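Local coordinates for protein secretory pathway GDP dissociation inhibitor (Saccharomyces cerevisiae, PDB 2BCG) that regulates the GDP/GTP exchange of the GTPase Sec4 by inhibiting GDP release, serves yeast secretion, and extracts GDP-bound Ypt7 from vacuolar membranes, at residues H422-S425 / M426-D429; V430-I433 / Y434-T438. All blocks are in the same frame, centred on the assembly; numbering follows the deposited sequence.

How the contacts relate
Helix 424-438 is a near-terminal element of the chain, and the two contacts divide it end to end. Contact 1 comes first, taking in the turn at 422-423 and the opening turns of the helix; contact 2 begins at the next residue and runs to its last turn. Both are local, closing single helical turns and not long loops, so they follow one another without nesting or crossing. Their centres lie about 13 Å apart, and they meet loosely where Arg436 comes near Asp429. One face of the helix rests on helix 21-32 through both contacts; contact 1 adds helix 96-104, while contact 2 reaches strand 411-413 at the edge of the parallel sheet.

Contact 1: H422-S425 / M426-D429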
loop_
_atom_site.group_PDB
_atom_site.type_symbol
_atom_site.label_atom_id
_atom_site.label_comp_id
_atom_site.label_asym_id
_atom_site.label_seq_id
_atom_site.Cartn_x
_atom_site.Cartn_y
_atom_site.Cartn_z
ATOM N N HIS A 422 2.883 -3.225 13.030
ATOM C CA HIS A 422 3.600 -2.769 11.847
ATOM C C HIS A 422 3.926 -3.941 10.924
ATOM O O HIS A 422 3.601 -5.083 11.239
ATOM C CB HIS A 422 4.861 -1.999 12.259
ATOM C CG HIS A 422 5.796 -2.790 13.106
ATOM N ND1 HIS A 422 6.734 -3.647 12.574
ATOM C CD2 HIS A 422 5.936 -2.866 14.455
ATOM C CE1 HIS A 422 7.417 -4.210 13.555
ATOM N NE2 HIS A 422 6.959 -3.750 14.705
ATOM N N PHE A 423 4.534 -3.652 9.769
ATOM C CA PHE A 423 4.633 -4.643 8.680
ATOM C C PHE A 423 5.904 -5.524 8.701
ATOM O O PHE A 423 6.122 -6.331 7.787
ATOM C CB PHE A 423 4.474 -3.936 7.298
ATOM C CG PHE A 423 3.060 -3.976 6.700
ATOM C CD1 PHE A 423 2.302 -5.148 6.718
ATOM C CD2 PHE A 423 2.511 -2.854 6.058
ATOM C CE1 PHE A 423 1.015 -5.209 6.141
ATOM C CE2 PHE A 423 1.246 -2.918 5.476
ATOM C CZ PHE A 423 0.514 -4.099 5.505
ATOM N N GLU A 424 6.721 -5.461 9.767
ATOM C CA GLU A 424 7.953 -6.262 9.726
ATOM C C GLU A 424 7.682 -7.762 9.587
ATOM O O GLU A 424 8.394 -8.463 8.841
ATOM C CB GLU A 424 8.842 -5.963 10.931
ATOM C CG GLU A 424 10.292 -5.867 10.587
ATOM C CD GLU A 424 10.635 -4.817 9.510
ATOM O OE1 GLU A 424 9.922 -3.783 9.334
ATOM O OE2 GLU A 424 11.638 -5.049 8.824
ATOM N N SER A 425 6.669 -8.290 10.275
ATOM C CA SER A 425 6.406 -9.729 10.140
ATOM C C SER A 425 5.897 -10.075 8.709
ATOM O O SER A 425 6.102 -11.202 8.226
ATOM C CB SER A 425 5.438 -10.253 11.207
ATOM O OG SER A 425 4.170 -9.641 11.061
ATOM N N MET A 426 5.270 -9.117 8.023
ATOM C CA MET A 426 4.790 -9.334 6.646
ATOM C C MET A 426 6.010 -9.416 5.720
ATOM O O MET A 426 6.066 -10.322 4.884
ATOM C CB MET A 426 3.794 -8.231 6.233
ATOM C CG MET A 426 3.213 -8.329 4.806
ATOM S SD MET A 426 4.389 -7.764 3.524
ATOM C CE MET A 426 4.411 -5.978 3.911
ATOM N N THR A 427 7.009 -8.538 5.896
ATOM C CA THR A 427 8.214 -8.637 5.042
ATOM C C THR A 427 9.057 -9.870 5.402
ATOM O O THR A 427 9.719 -10.453 4.541
ATOM C CB THR A 427 9.060 -7.360 5.017
ATOM O OG1 THR A 427 9.311 -6.939 6.349
ATOM C CG2 THR A 427 8.300 -6.264 4.287
ATOM N N ASP A 428 9.058 -10.261 6.671
ATOM C CA ASP A 428 9.679 -11.555 7.031
ATOM C C ASP A 428 9.044 -12.670 6.201
ATOM O O ASP A 428 9.754 -13.565 5.705
ATOM C CB ASP A 428 9.559 -11.873 8.530
ATOM C CG ASP A 428 10.440 -10.990 9.383
ATOM O OD1 ASP A 428 10.231 -11.015 10.620
ATOM O OD2 ASP A 428 11.337 -10.299 8.847
ATOM N N ASP A 429 7.703 -12.638 6.082
ATOM C CA ASP A 429 6.971 -13.663 5.330
ATOM C C ASP A 429 7.343 -13.580 3.842
ATOM O O ASP A 429 7.647 -14.597 3.210
ATOM C CB ASP A 429 5.460 -13.489 5.514
ATOM C CG ASP A 429 4.666 -14.723 5.124
ATOM O OD1 ASP A 429 5.239 -15.858 5.169
ATOM O OD2 ASP A 429 3.467 -14.569 4.804
HETATM O O HOH W 1 8.983 -4.227 6.951
HETATM O O HOH W 2 11.507 -8.060 7.425
#
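Three groups gather round Thr427 OG1, one of them the backbone carbonyl a turn earlier: Glu424 O lies 3.1 Å from Thr427 OG1, although where the hydroxyl sends its proton is not settled. Water 1 stands 2.8 Å from Thr427 OG1 and gives a weak bond of 2.6 Å to Glu424 OE1. Water 2, at 2.7 Å from Thr427 OG1, also lies within bonding distance of Asp428 OD2 and more weakly of Glu424 OE2, so that the two waters place the Thr427 hydroxyl between the two carboxylates, though not every one of water 2's bonds need be made at once. A chi1 of 50°, which sets OG1 between the backbone N and the carbonyl carbon, turns the hydroxyl back toward Glu424 O. Glu424 has its firmer partner elsewhere, since OE2 takes the backbone N-H of Glu96.

All this happens at the start of helix 424-438, where Phe423 holds the N-cap position: Phe423 O receives Thr427 N at 3.0 Å and a weak second bond from Met426 N. Phe423 and Met426 also form a Met-aromatic contact. With CG of Met426 opposite its backbone N (chi1 180°), Met426 CB approaches Phe423 CD1 to 3.5 Å, and bends at chi2 and chi3 fold the chain back until methyl CE sits over one ring face, 3.9 Å from the centroid of Phe423 and offset toward the rim. The sulfur stands farther off, obliquely. Ile21 of helix 21-32 and Leu97 of helix 96-104 touch both side chains. Ser425 OG bonds to Asp418 OD1, and Asp429 OD2 accepts the backbone N-H of Arg415, both in the chain just before the helix.

Contact 2: V430-I433 / Y434-T438; sequences VKDI and YFRVT
Arg436 reaches back one turn over Asp432 and Ile433, and each part of its chain finds a neighbour. Arg436 CB lies 3.5 Å from Ile433 O. CG, beside the backbone N at a chi1 of -73°, starts the chain back along the helix, and Arg436 CD passes 3.3 Å from Asp432 O, the carbonyl that also takes the backbone N-H of Arg436. Bends at chi2 and chi3 then bring the guanidinium edge up to the Asp432 carboxylate, the two planes 50° apart. Arg436 NH1 makes a single-pronged salt bridge of 2.9 Å to Asp432 OD1, which it meets from above the carboxylate plane (51° out of it). Arg436 NH1 is also 3.4 Å from Ile433 CG1; CA and CB of Ile433 lie over one face of the group, CB toward its rim, and the aspartate at its edge. NE and NH2 are spent on the backbone carbonyls of Asp405 and Leu413. With three nitrogens each tied to a different residue, the flat group has little freedom to rotate. A leucine here would probably leave Asp432 without its charged mate and those two carbonyls without their donors.

One residue on, with the same i to i+4 spacing, Ile433 CG2 meets Val437 CG2 at 4.0 Å. In the last turn, Tyr434 O accepts from both Thr438 N, at 2.8 Å, and Thr438 OG1, at 3.0 Å, while Thr438 CG2 lies over a face of the Tyr434 ring, whose hydroxyl bonds to Asp33.

Val430 and Ile433 pack on helix 21-32, which in this Rossmann-like domain follows the first strand of the parallel sheet, and Arg436 and Val437 lie against Tyr412 in strand 411-413 at the sheet's edge.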
loop_
_atom_site.group_PDB
_atom_site.type_symbol
_atom_site.label_atom_id
_atom_site.label_comp_id
_atom_site.label_asym_id
_atom_site.label_seq_id
_atom_site.Cartn_x
_atom_site.Cartn_y
_atom_site.Cartn_z
ATOM N N VAL A 430 7.343 -12.382 3.262
ATOM C CA VAL A 430 7.820 -12.233 1.874
ATOM C C VAL A 430 9.208 -12.869 1.665
ATOM O O VAL A 430 9.416 -13.625 0.730
ATOM C CB VAL A 430 7.890 -10.742 1.502
ATOM C CG1 VAL A 430 8.689 -10.495 0.190
ATOM C CG2 VAL A 430 6.459 -10.174 1.393
ATOM N N LYS A 431 10.159 -12.536 2.537
ATOM C CA LYS A 431 11.549 -13.014 2.357
ATOM C C LYS A 431 11.595 -14.527 2.480
ATOM O O LYS A 431 12.292 -15.215 1.695
ATOM C CB LYS A 431 12.488 -12.396 3.401
ATOM C CG LYS A 431 12.887 -10.945 3.086
ATOM C CD LYS A 431 13.874 -10.300 4.110
ATOM C CE LYS A 431 13.193 -9.854 5.403
ATOM N NZ LYS A 431 14.087 -9.080 6.350
ATOM N N ASP A 432 10.839 -15.064 3.435
ATOM C CA ASP A 432 10.815 -16.502 3.643
ATOM C C ASP A 432 10.209 -17.205 2.419
ATOM O O ASP A 432 10.770 -18.196 1.925
ATOM C CB ASP A 432 10.031 -16.830 4.922
ATOM C CG ASP A 432 9.985 -18.305 5.200
ATOM O OD1 ASP A 432 8.872 -18.845 5.440
ATOM O OD2 ASP A 432 11.078 -18.958 5.143
ATOM N N ILE A 433 9.100 -16.672 1.903
ATOM C CA ILE A 433 8.412 -17.280 0.744
ATOM C C ILE A 433 9.332 -17.195 -0.475
ATOM O O ILE A 433 9.432 -18.159 -1.248
ATOM C CB ILE A 433 7.045 -16.582 0.428
ATOM C CG1 ILE A 433 6.023 -16.813 1.550
ATOM C CG2 ILE A 433 6.447 -17.136 -0.907
ATOM C CD1 ILE A 433 4.841 -15.810 1.504
ATOM N N TYR A 434 10.042 -16.078 -0.627
ATOM C CA TYR A 434 10.912 -15.901 -1.776
ATOM C C TYR A 434 12.042 -16.941 -1.742
ATOM O O TYR A 434 12.345 -17.556 -2.779
ATOM C CB TYR A 434 11.495 -14.505 -1.789
ATOM C CG TYR A 434 12.339 -14.203 -2.994
ATOM C CD1 TYR A 434 13.685 -14.562 -3.034
ATOM C CD2 TYR A 434 11.786 -13.571 -4.108
ATOM C CE1 TYR A 434 14.467 -14.272 -4.128
ATOM C CE2 TYR A 434 12.557 -13.277 -5.218
ATOM C CZ TYR A 434 13.897 -13.636 -5.225
ATOM O OH TYR A 434 14.640 -13.346 -6.337
ATOM N N PHE A 435 12.655 -17.118 -0.567
ATOM C CA PHE A 435 13.699 -18.154 -0.358
ATOM C C PHE A 435 13.147 -19.550 -0.667
ATOM O O PHE A 435 13.803 -20.356 -1.361
ATOM C CB PHE A 435 14.247 -18.070 1.077
ATOM C CG PHE A 435 15.292 -19.108 1.387
ATOM C CD1 PHE A 435 15.013 -20.144 2.271
ATOM C CD2 PHE A 435 16.538 -19.058 0.778
ATOM C CE1 PHE A 435 16.002 -21.132 2.557
ATOM C CE2 PHE A 435 17.526 -20.027 1.049
ATOM C CZ PHE A 435 17.248 -21.064 1.929
ATOM N N ARG A 436 11.946 -19.847 -0.178
ATOM C CA ARG A 436 11.259 -21.118 -0.475
ATOM C C ARG A 436 11.034 -21.323 -1.979
ATOM O O ARG A 436 11.275 -22.427 -2.529
ATOM C CB ARG A 436 9.930 -21.232 0.288
ATOM C CG ARG A 436 10.105 -21.507 1.786
ATOM C CD ARG A 436 9.006 -20.882 2.650
ATOM N NE ARG A 436 7.652 -21.226 2.249
ATOM C CZ ARG A 436 6.583 -20.550 2.697
ATOM N NH1 ARG A 436 6.768 -19.528 3.538
ATOM N NH2 ARG A 436 5.347 -20.878 2.307
ATOM N N VAL A 437 10.607 -20.261 -2.657
ATOM C CA VAL A 437 10.323 -20.333 -4.100
ATOM C C VAL A 437 11.609 -20.445 -4.943
ATOM O O VAL A 437 11.680 -21.269 -5.876
ATOM C CB VAL A 437 9.452 -19.119 -4.531
ATOM C CG1 VAL A 437 9.366 -19.004 -6.067
ATOM C CG2 VAL A 437 8.073 -19.232 -3.948
ATOM N N THR A 438 12.619 -19.631 -4.644
ATOM C CA THR A 438 13.798 -19.517 -5.525
ATOM C C THR A 438 15.032 -20.304 -5.050
ATOM O O THR A 438 15.969 -20.541 -5.846
ATOM C CB THR A 438 14.257 -18.051 -5.689
ATOM O OG1 THR A 438 14.859 -17.611 -4.460
ATOM C CG2 THR A 438 13.112 -17.119 -6.147
#